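Local coordinates for protein Xaa-Pro Dipeptidase (Alteromonas macleodii, PDB 2QS8) that probably hydrolyses dipeptides or trims C-terminal residues from short peptides, as a metal-dependent carboxypeptidase of the amidohydrolase superfamily, at residues 10-15 and 27-32; 54-59 and 383-388; 176-181 and 219-224; 255-260 and 306-311; 276-281 and 342-347. One frame throughout, in Å; residues are numbered along the deposited sequence.

Two pairs of contacts lie close together, and contact 3 stands apart. Contacts 1 and 2, with centres 9 Å apart, share neighbouring strands 9-16 and 52-56 of one sheet, L10 O lying 2.8 Å from I54 N in a probable hydrogen bond. Contacts 4 and 5, with centres 10 Å apart, both touch the bound methionine beside the magnesium site, and H255 ND1 of one lies 2.6 Å from T277 OG1 of the other. Contact 3 joins two helices farther out, its centre about 28 Å from that of contact 4 and about 47 Å from that of contact 1. Residues 54-59 and 383-388 close a long chain loop that holds contacts 3, 4 and 5.

Contact 1: residues 10-15 and 27-32; sequences LIHAGK and RISIVI
I11 and I32 meet methyl to methyl, their CD1 atoms 3.7 Å apart, with the two chains set at a slant. I11 also faces I30 directly, CB to CB at 4.3 Å, and I28 and A13 extend this apolar face of the sheet, where I54 and L56 of the adjoining strand pack on I11. The first torsion of I11 (chi1 -64°) sends CG1 away from the carbonyl carbon and carries CD1 out toward I32. Beneath these side chains the backbones run antiparallel. I11 and I30 exchange two hydrogen bonds, as do A13 and I28, the shortest of the four being A13 N to I28 O at 2.8 Å. These are the hydrogen-bonded pairs of an antiparallel ladder in the small beta-sheet region that amidohydrolases commonly carry beside the TIM barrel. On the face bearing L10, H12, S29 and V31, the pairs are non-hydrogen-bonded, and L10 CD1 comes over S29 CB at 4.0 Å. The hydroxyl S29 OG lies at the edge of the imidazole, 3.5 Å from H12 CD2. The polar atoms of both residues are satisfied elsewhere: H12 bonds Y53 and the carbonyl of I45, while S29 bonds G43 and the amide of I45. Where the chain turns a corner at G14 and R27, R27 N donates to G14 O at 2.7 Å.

Contact 2: residues 54-59 and 383-388; sequences IDLRDH and LIAVKG
H59 and K387 both start with CG beside the backbone N (chi1 -66° and -69°), and from there the lysine runs out fully extended past the imidazole. Its methylenes cross the ring at a slant, CG coming within 3.3 Å of H59 CE1 and CE within 3.7 Å of the same atom. The carbon chain, not the ammonium, makes this contact: K387 NZ stays 5.2 Å from H59 NE2 and 5.1 Å from D58 OD2, so any attraction to the aspartate is probably weak. A385 supplies the apolar half. Its methyl meets L56 CD1 at 3.8 Å and also touches H59 CB. A type I beta turn from L56 to H59, closed by H59 N to L56 O, sets these two side chains on the same partner. Overlapping its start, D55 OD1 accepts from R57 N in an Asx turn, and the arginine grips the carboxylate side-on through NE and NH2, the NE to OD1 bond of this salt bridge being 2.8 Å. The turn leads from strand 52-56 into strand 60-67, which pairs with strand 383-386; V402 of strand 400-405 packs on A385, and I11 of strand 9-16 on L56.

Contact 3: residues 176-181 and 219-224; sequences YEVYAA and DAVVSA
Y179 lays one face of its phenol ring over the methyl of A224, whose CB sits 3.4 Å from the ring centroid and 15° off the normal, a centred CH-pi contact. The nearest ring atoms are CE2 and CD2, so the methyl lies slightly toward that side. Farther out, the phenol reaches S223, the residue before A224 in helix 215-227: Y179 OH and S223 OG are hydrogen-bonded at 2.6 Å, and either may be the donor. S223 carries its OG between the backbone N and the carbonyl carbon (chi1 66°), which brings the hydroxyl to the phenol. The ring side at CE1 passes the carbonyl of A220, 3.6 Å from its oxygen. Helices 175-188 and 215-227 are successive helices in the outer layer of the TIM barrel, with strand 192-196 between them in the chain, and their short segments cross at -40° with axes 8.7 Å apart. The small residues A220 and A224 both point at the other helix and permit this approach. V178 fills the deeper side: its CG1 meets V221 CG2 at 3.6 Å, the two side chains crossing near a right angle, and A220 CB at 3.7 Å. V172 of strand 171-172 backs V178. Toward the outside, T214 of the second subunit packs on Y179, and Y176 OH hydrogen-bonds E216 of that same subunit.

Contact 4: residues 255-260 and 306-311; sequences HGTFMD and GPQISD. With MET (methionine), chain D.
T257 lies in a type I beta turn from G256 to M259 that comes up against helix 299-319, T257 CA 5.0 Å from I309 CA. The threonine fits between two side chains of the helix. Its CG2 leans on Q308 CB at 3.6 Å, while OG1 approaches I309 CG1 at 3.4 Å; that hydroxyl is hydrogen-bonded to H237, so the isoleucine meets an atom already engaged. CG2 also stands over the centre of the F258 ring. Q308 leaves the helix with CG opposite its backbone N (chi1 180°), which sets CG 3.2 Å from T257 O and 4.1 Å from F258 CD1. The chain then bends at chi2 and takes the amide back to the helix, where NE2 bonds the anti lone pair of D311 OD2 at 3.3 Å and also bonds T312. Replacing Q308 with an alanine would probably open a gap beside T257 and F258 and leave D311 and T312 without the amide. At the inner end I309 CD1 touches CE of the bound methionine at 3.2 Å, and the ligand's CB lies over one face of the H255 ring. H255, whose side chain is about 4 Å from the magnesium ion, is hydrogen-bonded to T277, which probably helps to hold the turn of its ring. The thioether methyl thus ends among I309 CD1 and the mutually bonded polar atoms of H255 and T277, consistent with a pocket that accepts an apolar side chain beside the metal.

Contact 5: residues 276-281 and 342-347; sequences PTISAG and VYMVEN. With MET (methionine), chain D.
I278 and Y343 bring two helices together with their CA atoms 6.7 Å apart, the first turn of helix 278-287 meeting the last turns of helix 339-346. Both belong to the TIM-barrel fold, in which residues 276-281 follow strand 273-275 and lead from the barrel sheet into the outer helical layer. I278 carries most of the packing. At chi1 -57° the CG2 branch of I278 points away from its own N and rests on Y343 CB at 3.8 Å, while the other branch extends so that CD1 reaches CG of the selenomethionine M344 at 4.1 Å. F313 of helix 299-319 touches both I278 and M344 and closes this apolar patch. The ring of Y343 then slants past S279, whose OG is 3.6 Å from CD2. That hydroxyl is hydrogen-bonded to E340, one turn earlier in the tyrosine's own helix, and the other carboxylate oxygen of E340 takes the amide of I278, so a buried polar link runs beside the carbon contacts. Cutting Y343 back to an alanine would keep CB against I278 but is likely to open a gap beside S279 where the ring had lain. The opposite side of the same helical turn faces the bound methionine: A280 CB lies 3.5 Å and T277 OG1 3.4 Å from the ligand's CE, which also comes within 3.4 Å of G281 N. At the far end of the contact, N347 ND2 hydrogen-bonds Y343 O at 2.7 Å, with an N-H...O angle of 158° and the donor tilted 26° from the carbonyl plane.

Contact 1: residues 10-15 and 27-32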
# COMPACT_ATOMS: atom_id res chain seq x y z
N LEU A 10 1.55 45.34 39.68
CA LEU A 10 0.52 45.07 40.67
C LEU A 10 -0.85 45.32 40.08
O LEU A 10 -1.08 46.34 39.44
CB LEU A 10 0.69 45.97 41.90
CG LEU A 10 -0.49 45.88 42.88
CD1 LEU A 10 -0.45 44.55 43.63
CD2 LEU A 10 -0.45 47.05 43.86
N ILE A 11 -1.76 44.38 40.30
CA ILE A 11 -3.12 44.51 39.80
C ILE A 11 -4.11 44.43 40.96
O ILE A 11 -4.06 43.50 41.77
CB ILE A 11 -3.48 43.39 38.79
CG1 ILE A 11 -2.60 43.51 37.55
CG2 ILE A 11 -4.94 43.48 38.41
CD1 ILE A 11 -2.87 42.43 36.53
N HIS A 12 -5.00 45.42 41.04
CA HIS A 12 -6.03 45.47 42.06
C HIS A 12 -7.29 44.97 41.38
O HIS A 12 -7.86 45.66 40.53
CB HIS A 12 -6.24 46.89 42.56
CG HIS A 12 -5.26 47.32 43.62
ND1 HIS A 12 -5.17 48.62 44.05
CD2 HIS A 12 -4.37 46.61 44.35
CE1 HIS A 12 -4.25 48.70 45.00
NE2 HIS A 12 -3.75 47.49 45.20
N ALA A 13 -7.72 43.77 41.73
CA ALA A 13 -8.91 43.21 41.13
C ALA A 13 -10.15 43.34 42.02
O ALA A 13 -10.21 42.76 43.11
CB ALA A 13 -8.66 41.75 40.77
N GLY A 14 -11.13 44.09 41.53
CA GLY A 14 -12.37 44.28 42.27
C GLY A 14 -12.92 42.93 42.63
O GLY A 14 -13.17 42.63 43.80
N LYS A 15 -13.08 42.09 41.61
CA LYS A 15 -13.56 40.73 41.79
C LYS A 15 -12.62 39.78 41.06
O LYS A 15 -11.93 40.18 40.11
CB LYS A 15 -14.99 40.60 41.26
CG LYS A 15 -16.00 41.40 42.07
CD LYS A 15 -17.41 40.94 41.81
CE LYS A 15 -18.40 41.61 42.76
NZ LYS A 15 -19.76 41.02 42.60
N ARG A 27 -11.98 41.79 46.09
CA ARG A 27 -10.78 42.56 46.37
C ARG A 27 -9.53 41.72 46.54
O ARG A 27 -9.21 41.29 47.64
CB ARG A 27 -11.00 43.42 47.63
CG ARG A 27 -12.09 44.49 47.46
CD ARG A 27 -12.32 45.28 48.74
NE ARG A 27 -13.50 44.82 49.47
CZ ARG A 27 -13.54 43.70 50.18
NH1 ARG A 27 -12.47 42.93 50.27
NH2 ARG A 27 -14.67 43.34 50.78
N ILE A 28 -8.83 41.49 45.44
CA ILE A 28 -7.60 40.70 45.48
C ILE A 28 -6.45 41.41 44.76
O ILE A 28 -6.66 42.17 43.82
CB ILE A 28 -7.82 39.29 44.84
CG1 ILE A 28 -8.42 38.33 45.88
CG2 ILE A 28 -6.50 38.70 44.38
CD1 ILE A 28 -9.88 38.46 46.07
N SER A 29 -5.24 41.17 45.24
CA SER A 29 -4.04 41.75 44.65
C SER A 29 -3.25 40.66 43.95
O SER A 29 -2.89 39.66 44.56
CB SER A 29 -3.17 42.41 45.71
OG SER A 29 -3.68 43.67 46.10
N ILE A 30 -2.99 40.86 42.66
CA ILE A 30 -2.23 39.90 41.87
C ILE A 30 -0.91 40.57 41.51
O ILE A 30 -0.90 41.70 41.03
CB ILE A 30 -3.00 39.53 40.58
CG1 ILE A 30 -4.40 39.06 40.94
CG2 ILE A 30 -2.24 38.45 39.82
CD1 ILE A 30 -5.33 38.89 39.75
N VAL A 31 0.19 39.87 41.74
CA VAL A 31 1.50 40.43 41.43
C VAL A 31 2.13 39.69 40.27
O VAL A 31 2.26 38.47 40.30
CB VAL A 31 2.44 40.38 42.65
CG1 VAL A 31 3.68 41.21 42.39
CG2 VAL A 31 1.73 40.88 43.87
N ILE A 32 2.53 40.44 39.25
CA ILE A 32 3.14 39.87 38.06
C ILE A 32 4.63 40.19 37.99
O ILE A 32 5.03 41.35 38.11
CB ILE A 32 2.45 40.38 36.78
CG1 ILE A 32 1.00 39.89 36.77
CG2 ILE A 32 3.19 39.89 35.55
CD1 ILE A 32 0.15 40.55 35.70

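Contact 2: residues 54-59 and 383-388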
# COMPACT_ATOMS: atom_id res chain seq x y z
N ILE A 54 -1.96 48.42 37.72
CA ILE A 54 -3.14 48.29 36.90
C ILE A 54 -4.35 48.27 37.83
O ILE A 54 -4.59 47.27 38.52
CB ILE A 54 -3.11 47.00 36.04
CG1 ILE A 54 -1.96 47.07 35.04
CG2 ILE A 54 -4.43 46.84 35.29
CD1 ILE A 54 -1.74 45.78 34.25
N ASP A 55 -5.08 49.37 37.84
CA ASP A 55 -6.24 49.52 38.71
C ASP A 55 -7.52 48.96 38.10
O ASP A 55 -8.13 49.59 37.24
CB ASP A 55 -6.41 51.00 39.06
CG ASP A 55 -7.65 51.27 39.88
OD1 ASP A 55 -8.25 50.31 40.42
OD2 ASP A 55 -8.03 52.45 40.01
N LEU A 56 -7.93 47.79 38.56
CA LEU A 56 -9.13 47.14 38.05
C LEU A 56 -10.14 46.88 39.17
O LEU A 56 -10.88 45.89 39.14
CB LEU A 56 -8.76 45.82 37.36
CG LEU A 56 -7.68 45.84 36.28
CD1 LEU A 56 -7.48 44.42 35.74
CD2 LEU A 56 -8.06 46.78 35.15
N ARG A 57 -10.16 47.78 40.15
CA ARG A 57 -11.07 47.64 41.29
C ARG A 57 -12.52 47.61 40.84
O ARG A 57 -13.38 47.04 41.51
CB ARG A 57 -10.84 48.79 42.29
CG ARG A 57 -9.46 48.79 42.93
CD ARG A 57 -9.23 50.04 43.76
NE ARG A 57 -9.07 51.23 42.93
CZ ARG A 57 -9.49 52.45 43.27
NH1 ARG A 57 -10.10 52.65 44.43
NH2 ARG A 57 -9.30 53.47 42.44
N ASP A 58 -12.80 48.20 39.69
CA ASP A 58 -14.15 48.25 39.15
C ASP A 58 -14.40 47.15 38.11
O ASP A 58 -15.42 47.15 37.42
CB ASP A 58 -14.42 49.63 38.55
CG ASP A 58 -13.45 49.98 37.42
OD1 ASP A 58 -12.25 49.66 37.53
OD2 ASP A 58 -13.90 50.59 36.43
N HIS A 59 -13.47 46.20 38.03
CA HIS A 59 -13.56 45.09 37.07
C HIS A 59 -13.53 43.72 37.74
O HIS A 59 -13.16 43.59 38.91
CB HIS A 59 -12.39 45.14 36.10
CG HIS A 59 -12.39 46.32 35.19
ND1 HIS A 59 -12.87 46.26 33.90
CD2 HIS A 59 -11.96 47.59 35.37
CE1 HIS A 59 -12.72 47.44 33.32
NE2 HIS A 59 -12.16 48.27 34.19
N LEU A 383 -4.19 36.96 31.81
CA LEU A 383 -5.39 37.44 32.50
C LEU A 383 -6.24 38.39 31.68
O LEU A 383 -5.75 39.12 30.82
CB LEU A 383 -5.01 38.15 33.81
CG LEU A 383 -4.02 37.50 34.78
CD1 LEU A 383 -2.60 37.76 34.31
CD2 LEU A 383 -4.23 38.09 36.18
N ILE A 384 -7.53 38.39 31.97
CA ILE A 384 -8.46 39.28 31.30
C ILE A 384 -9.33 39.94 32.37
O ILE A 384 -9.37 39.48 33.51
CB ILE A 384 -9.38 38.53 30.31
CG1 ILE A 384 -10.28 37.56 31.07
CG2 ILE A 384 -8.53 37.78 29.28
CD1 ILE A 384 -11.42 36.99 30.23
N ALA A 385 -10.02 41.00 31.99
CA ALA A 385 -10.90 41.71 32.91
C ALA A 385 -12.11 42.21 32.15
O ALA A 385 -12.05 42.40 30.94
CB ALA A 385 -10.16 42.86 33.55
N VAL A 386 -13.22 42.41 32.86
CA VAL A 386 -14.44 42.88 32.23
C VAL A 386 -15.26 43.62 33.27
O VAL A 386 -15.17 43.31 34.46
CB VAL A 386 -15.28 41.70 31.69
CG1 VAL A 386 -15.63 40.75 32.82
CG2 VAL A 386 -16.53 42.20 31.01
N LYS A 387 -16.05 44.60 32.84
CA LYS A 387 -16.91 45.36 33.75
C LYS A 387 -18.20 44.57 33.92
O LYS A 387 -18.91 44.32 32.95
CB LYS A 387 -17.22 46.74 33.18
CG LYS A 387 -16.03 47.68 33.14
CD LYS A 387 -16.43 49.02 32.52
CE LYS A 387 -15.23 49.94 32.36
NZ LYS A 387 -15.61 51.22 31.67
N GLY A 388 -18.49 44.17 35.15
CA GLY A 388 -19.70 43.42 35.39
C GLY A 388 -19.41 42.07 36.01
O GLY A 388 -18.25 41.69 36.15

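Contact 3: residues 176-181 and 219-224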
# COMPACT_ATOMS: atom_id res chain seq x y z
N TYR A 176 -1.69 2.08 7.35
CA TYR A 176 -0.37 2.56 6.95
C TYR A 176 -0.46 3.97 6.38
O TYR A 176 0.39 4.82 6.68
CB TYR A 176 0.27 1.58 5.97
CG TYR A 176 0.31 0.18 6.54
CD1 TYR A 176 -0.25 -0.90 5.84
CD2 TYR A 176 0.81 -0.04 7.82
CE1 TYR A 176 -0.30 -2.17 6.43
CE2 TYR A 176 0.77 -1.30 8.40
CZ TYR A 176 0.21 -2.36 7.71
OH TYR A 176 0.16 -3.61 8.30
N GLU A 177 -1.48 4.25 5.58
CA GLU A 177 -1.63 5.59 5.03
C GLU A 177 -1.95 6.53 6.19
O GLU A 177 -1.60 7.70 6.15
CB GLU A 177 -2.73 5.66 3.96
CG GLU A 177 -2.45 4.82 2.73
CD GLU A 177 -3.25 5.25 1.50
OE1 GLU A 177 -4.34 5.86 1.65
OE2 GLU A 177 -2.80 4.95 0.38
N VAL A 178 -2.62 6.02 7.23
CA VAL A 178 -2.94 6.85 8.39
C VAL A 178 -1.64 7.35 9.03
O VAL A 178 -1.52 8.53 9.33
CB VAL A 178 -3.76 6.08 9.46
CG1 VAL A 178 -3.64 6.76 10.84
CG2 VAL A 178 -5.21 6.05 9.06
N TYR A 179 -0.67 6.44 9.23
CA TYR A 179 0.60 6.82 9.84
C TYR A 179 1.34 7.86 8.99
O TYR A 179 1.93 8.79 9.51
CB TYR A 179 1.50 5.58 10.05
CG TYR A 179 1.39 4.96 11.42
CD1 TYR A 179 0.34 4.09 11.74
CD2 TYR A 179 2.34 5.23 12.42
CE1 TYR A 179 0.24 3.50 13.00
CE2 TYR A 179 2.25 4.65 13.69
CZ TYR A 179 1.21 3.79 13.97
OH TYR A 179 1.13 3.23 15.22
N ALA A 180 1.30 7.68 7.67
CA ALA A 180 1.96 8.61 6.78
C ALA A 180 1.35 9.99 7.00
O ALA A 180 2.06 10.98 7.11
CB ALA A 180 1.78 8.19 5.32
N ALA A 181 0.02 10.04 7.08
CA ALA A 181 -0.70 11.30 7.28
C ALA A 181 -0.43 11.94 8.65
O ALA A 181 -0.30 13.17 8.75
CB ALA A 181 -2.20 11.08 7.09
N ASP A 219 -7.68 3.48 15.24
CA ASP A 219 -6.75 2.97 16.25
C ASP A 219 -5.35 3.43 15.81
O ASP A 219 -4.54 3.87 16.62
CB ASP A 219 -6.76 1.43 16.33
CG ASP A 219 -7.99 0.88 17.06
OD1 ASP A 219 -8.64 1.65 17.80
OD2 ASP A 219 -8.30 -0.32 16.91
N ALA A 220 -5.09 3.33 14.50
CA ALA A 220 -3.81 3.73 13.93
C ALA A 220 -3.53 5.21 14.17
O ALA A 220 -2.38 5.60 14.33
CB ALA A 220 -3.77 3.42 12.43
N VAL A 221 -4.59 6.02 14.19
CA VAL A 221 -4.44 7.46 14.43
C VAL A 221 -3.92 7.68 15.84
O VAL A 221 -2.96 8.42 16.05
CB VAL A 221 -5.81 8.20 14.30
CG1 VAL A 221 -5.65 9.65 14.72
CG2 VAL A 221 -6.32 8.13 12.87
N VAL A 222 -4.55 7.02 16.81
CA VAL A 222 -4.15 7.16 18.20
C VAL A 222 -2.74 6.63 18.45
O VAL A 222 -1.90 7.33 19.00
CB VAL A 222 -5.14 6.42 19.14
CG1 VAL A 222 -4.65 6.47 20.57
CG2 VAL A 222 -6.53 7.05 19.03
N SER A 223 -2.47 5.40 18.02
CA SER A 223 -1.15 4.84 18.26
C SER A 223 -0.06 5.66 17.58
O SER A 223 1.02 5.82 18.13
CB SER A 223 -1.08 3.38 17.80
OG SER A 223 -1.22 3.26 16.40
N ALA A 224 -0.35 6.18 16.39
CA ALA A 224 0.63 6.99 15.66
C ALA A 224 0.84 8.32 16.38
O ALA A 224 1.97 8.72 16.62
CB ALA A 224 0.17 7.23 14.24

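Contact 4: residues 255-260 and 306-311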
# COMPACT_ATOMS: atom_id res chain seq x y z
N HIS A 255 -18.41 18.51 18.49
CA HIS A 255 -19.82 18.46 18.07
C HIS A 255 -20.66 17.33 18.69
O HIS A 255 -21.68 17.60 19.33
CB HIS A 255 -19.91 18.38 16.54
CG HIS A 255 -18.89 19.22 15.82
ND1 HIS A 255 -18.72 20.56 16.08
CD2 HIS A 255 -17.99 18.90 14.87
CE1 HIS A 255 -17.75 21.03 15.31
NE2 HIS A 255 -17.29 20.04 14.57
N GLY A 256 -20.24 16.08 18.47
CA GLY A 256 -20.95 14.92 19.00
C GLY A 256 -22.47 15.00 18.94
O GLY A 256 -23.17 14.52 19.84
N THR A 257 -22.98 15.57 17.85
CA THR A 257 -24.40 15.78 17.65
C THR A 257 -25.35 14.65 18.00
O THR A 257 -26.33 14.87 18.71
CB THR A 257 -24.65 16.22 16.19
OG1 THR A 257 -23.84 17.36 15.90
CG2 THR A 257 -26.12 16.57 15.96
N PHE A 258 -25.09 13.44 17.52
CA PHE A 258 -25.98 12.32 17.81
C PHE A 258 -25.40 11.34 18.82
O PHE A 258 -25.59 10.12 18.75
CB PHE A 258 -26.35 11.61 16.50
CG PHE A 258 -26.90 12.54 15.46
CD1 PHE A 258 -28.13 13.17 15.66
CD2 PHE A 258 -26.18 12.83 14.31
CE1 PHE A 258 -28.62 14.08 14.73
CE2 PHE A 258 -26.66 13.74 13.38
CZ PHE A 258 -27.88 14.36 13.59
N MSE A 259 -24.69 11.91 19.78
CA MSE A 259 -24.08 11.14 20.84
C MSE A 259 -25.17 10.36 21.57
O MSE A 259 -26.19 10.93 21.95
CB MSE A 259 -23.42 12.11 21.81
CG MSE A 259 -22.63 11.44 22.88
SE MSE A 259 -22.15 12.86 24.11
CE MSE A 259 -21.10 14.12 22.99
N ASP A 260 -24.97 9.05 21.75
CA ASP A 260 -25.98 8.24 22.45
C ASP A 260 -25.57 7.90 23.88
O ASP A 260 -24.49 8.28 24.33
CB ASP A 260 -26.30 6.96 21.66
CG ASP A 260 -25.08 6.11 21.39
OD1 ASP A 260 -24.02 6.36 21.99
OD2 ASP A 260 -25.19 5.18 20.57
N GLY A 306 -27.43 20.80 13.06
CA GLY A 306 -27.44 22.01 13.87
C GLY A 306 -28.35 22.12 15.10
O GLY A 306 -27.87 22.46 16.18
N PRO A 307 -29.66 21.86 14.98
CA PRO A 307 -30.60 21.96 16.10
C PRO A 307 -30.40 20.98 17.26
O PRO A 307 -30.79 21.28 18.39
CB PRO A 307 -31.97 21.75 15.43
CG PRO A 307 -31.72 22.11 13.98
CD PRO A 307 -30.36 21.52 13.73
N GLN A 308 -29.81 19.83 16.97
CA GLN A 308 -29.59 18.79 17.98
C GLN A 308 -28.44 19.02 18.96
O GLN A 308 -28.45 18.46 20.05
CB GLN A 308 -29.40 17.45 17.27
CG GLN A 308 -29.16 16.25 18.19
CD GLN A 308 -30.31 16.01 19.15
OE1 GLN A 308 -31.46 15.93 18.74
NE2 GLN A 308 -29.99 15.87 20.44
N ILE A 309 -27.45 19.82 18.58
CA ILE A 309 -26.31 20.04 19.46
C ILE A 309 -26.68 20.59 20.84
O ILE A 309 -26.22 20.07 21.85
CB ILE A 309 -25.26 20.95 18.79
CG1 ILE A 309 -24.67 20.23 17.57
CG2 ILE A 309 -24.14 21.28 19.77
CD1 ILE A 309 -23.58 21.00 16.85
N SER A 310 -27.52 21.62 20.87
CA SER A 310 -27.95 22.22 22.14
C SER A 310 -28.60 21.17 23.04
O SER A 310 -28.41 21.17 24.26
CB SER A 310 -28.93 23.36 21.89
OG SER A 310 -30.09 22.89 21.23
N ASP A 311 -29.38 20.28 22.44
CA ASP A 311 -30.06 19.24 23.19
C ASP A 311 -29.07 18.19 23.67
O ASP A 311 -29.15 17.73 24.80
CB ASP A 311 -31.14 18.60 22.32
CG ASP A 311 -32.06 17.72 23.13
OD1 ASP A 311 -32.73 18.25 24.04
OD2 ASP A 311 -32.12 16.50 22.86
N MET D . -18.06 22.34 10.92
CA MET D . -19.11 21.37 11.34
C MET D . -19.61 20.53 10.17
O MET D . -20.14 19.43 10.42
CB MET D . -20.28 22.11 11.97
CG MET D . -21.36 21.20 12.48
SD MET D . -22.57 22.11 13.38
CE MET D . -21.62 22.55 14.81
OXT MET D . -19.49 21.00 9.01

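Contact 5: residues 276-281 and 342-347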
# COMPACT_ATOMS: atom_id res chain seq x y z
N PRO A 276 -18.63 20.85 22.51
CA PRO A 276 -19.91 21.06 21.84
C PRO A 276 -20.04 21.95 20.60
O PRO A 276 -20.70 21.55 19.65
CB PRO A 276 -20.82 21.52 22.98
CG PRO A 276 -19.89 22.28 23.84
CD PRO A 276 -18.66 21.41 23.87
N THR A 277 -19.44 23.13 20.61
CA THR A 277 -19.58 24.06 19.49
C THR A 277 -21.06 24.30 19.23
O THR A 277 -21.55 24.16 18.10
CB THR A 277 -18.91 23.56 18.17
OG1 THR A 277 -19.67 22.46 17.61
CG2 THR A 277 -17.47 23.15 18.44
N ILE A 278 -21.78 24.64 20.29
CA ILE A 278 -23.21 24.91 20.17
C ILE A 278 -23.45 26.06 19.19
O ILE A 278 -24.36 26.00 18.37
CB ILE A 278 -23.85 25.28 21.53
CG1 ILE A 278 -23.60 24.17 22.55
CG2 ILE A 278 -25.35 25.50 21.36
CD1 ILE A 278 -24.01 24.52 23.95
N SER A 279 -22.62 27.10 19.28
CA SER A 279 -22.74 28.27 18.41
C SER A 279 -22.83 27.88 16.94
O SER A 279 -23.77 28.27 16.25
CB SER A 279 -21.53 29.19 18.59
OG SER A 279 -21.51 29.77 19.89
N ALA A 280 -21.85 27.12 16.47
CA ALA A 280 -21.81 26.69 15.08
C ALA A 280 -23.07 25.90 14.76
O ALA A 280 -23.59 25.99 13.65
CB ALA A 280 -20.57 25.84 14.82
N GLY A 281 -23.55 25.13 15.73
CA GLY A 281 -24.75 24.35 15.53
C GLY A 281 -25.93 25.26 15.25
O GLY A 281 -26.63 25.10 14.25
N VAL A 342 -23.15 31.93 26.66
CA VAL A 342 -24.58 32.14 26.83
C VAL A 342 -25.37 30.90 26.42
O VAL A 342 -26.40 30.58 27.04
CB VAL A 342 -25.05 33.34 25.99
CG1 VAL A 342 -26.52 33.64 26.30
CG2 VAL A 342 -24.16 34.54 26.27
N TYR A 343 -24.90 30.20 25.39
CA TYR A 343 -25.57 28.99 24.92
C TYR A 343 -25.41 27.86 25.93
O TYR A 343 -26.35 27.10 26.16
CB TYR A 343 -25.02 28.56 23.56
CG TYR A 343 -25.57 29.35 22.38
CD1 TYR A 343 -26.93 29.34 22.09
CD2 TYR A 343 -24.71 30.05 21.53
CE1 TYR A 343 -27.44 30.01 20.99
CE2 TYR A 343 -25.21 30.72 20.41
CZ TYR A 343 -26.57 30.69 20.15
OH TYR A 343 -27.08 31.34 19.04
N MSE A 344 -24.23 27.75 26.52
CA MSE A 344 -23.97 26.71 27.49
C MSE A 344 -24.83 26.87 28.72
O MSE A 344 -25.33 25.89 29.28
CB MSE A 344 -22.50 26.73 27.88
CG MSE A 344 -21.62 26.39 26.71
SE MSE A 344 -19.77 26.46 27.24
CE MSE A 344 -19.45 24.59 27.74
N VAL A 345 -25.04 28.12 29.12
CA VAL A 345 -25.86 28.42 30.28
C VAL A 345 -27.33 28.11 30.01
O VAL A 345 -27.97 27.40 30.78
CB VAL A 345 -25.72 29.91 30.70
CG1 VAL A 345 -26.65 30.20 31.87
CG2 VAL A 345 -24.27 30.22 31.09
N GLU A 346 -27.87 28.64 28.91
CA GLU A 346 -29.27 28.42 28.58
C GLU A 346 -29.61 26.94 28.45
O GLU A 346 -30.78 26.57 28.53
CB GLU A 346 -29.63 29.14 27.28
CG GLU A 346 -29.27 30.61 27.29
CD GLU A 346 -30.05 31.41 26.27
OE1 GLU A 346 -30.23 30.92 25.12
OE2 GLU A 346 -30.48 32.54 26.61
N ASN A 347 -28.60 26.10 28.25
CA ASN A 347 -28.85 24.68 28.11
C ASN A 347 -28.51 23.84 29.34
O ASN A 347 -28.26 22.63 29.22
CB ASN A 347 -28.15 24.15 26.86
CG ASN A 347 -28.85 24.61 25.58
OD1 ASN A 347 -29.90 24.09 25.22
ND2 ASN A 347 -28.27 25.60 24.92
N MET D . -18.06 22.34 10.92
CA MET D . -19.11 21.37 11.34
C MET D . -19.61 20.53 10.17
O MET D . -20.14 19.43 10.42
CB MET D . -20.28 22.11 11.97
CG MET D . -21.36 21.20 12.48
SD MET D . -22.57 22.11 13.38
CE MET D . -21.62 22.55 14.81
OXT MET D . -19.49 21.00 9.01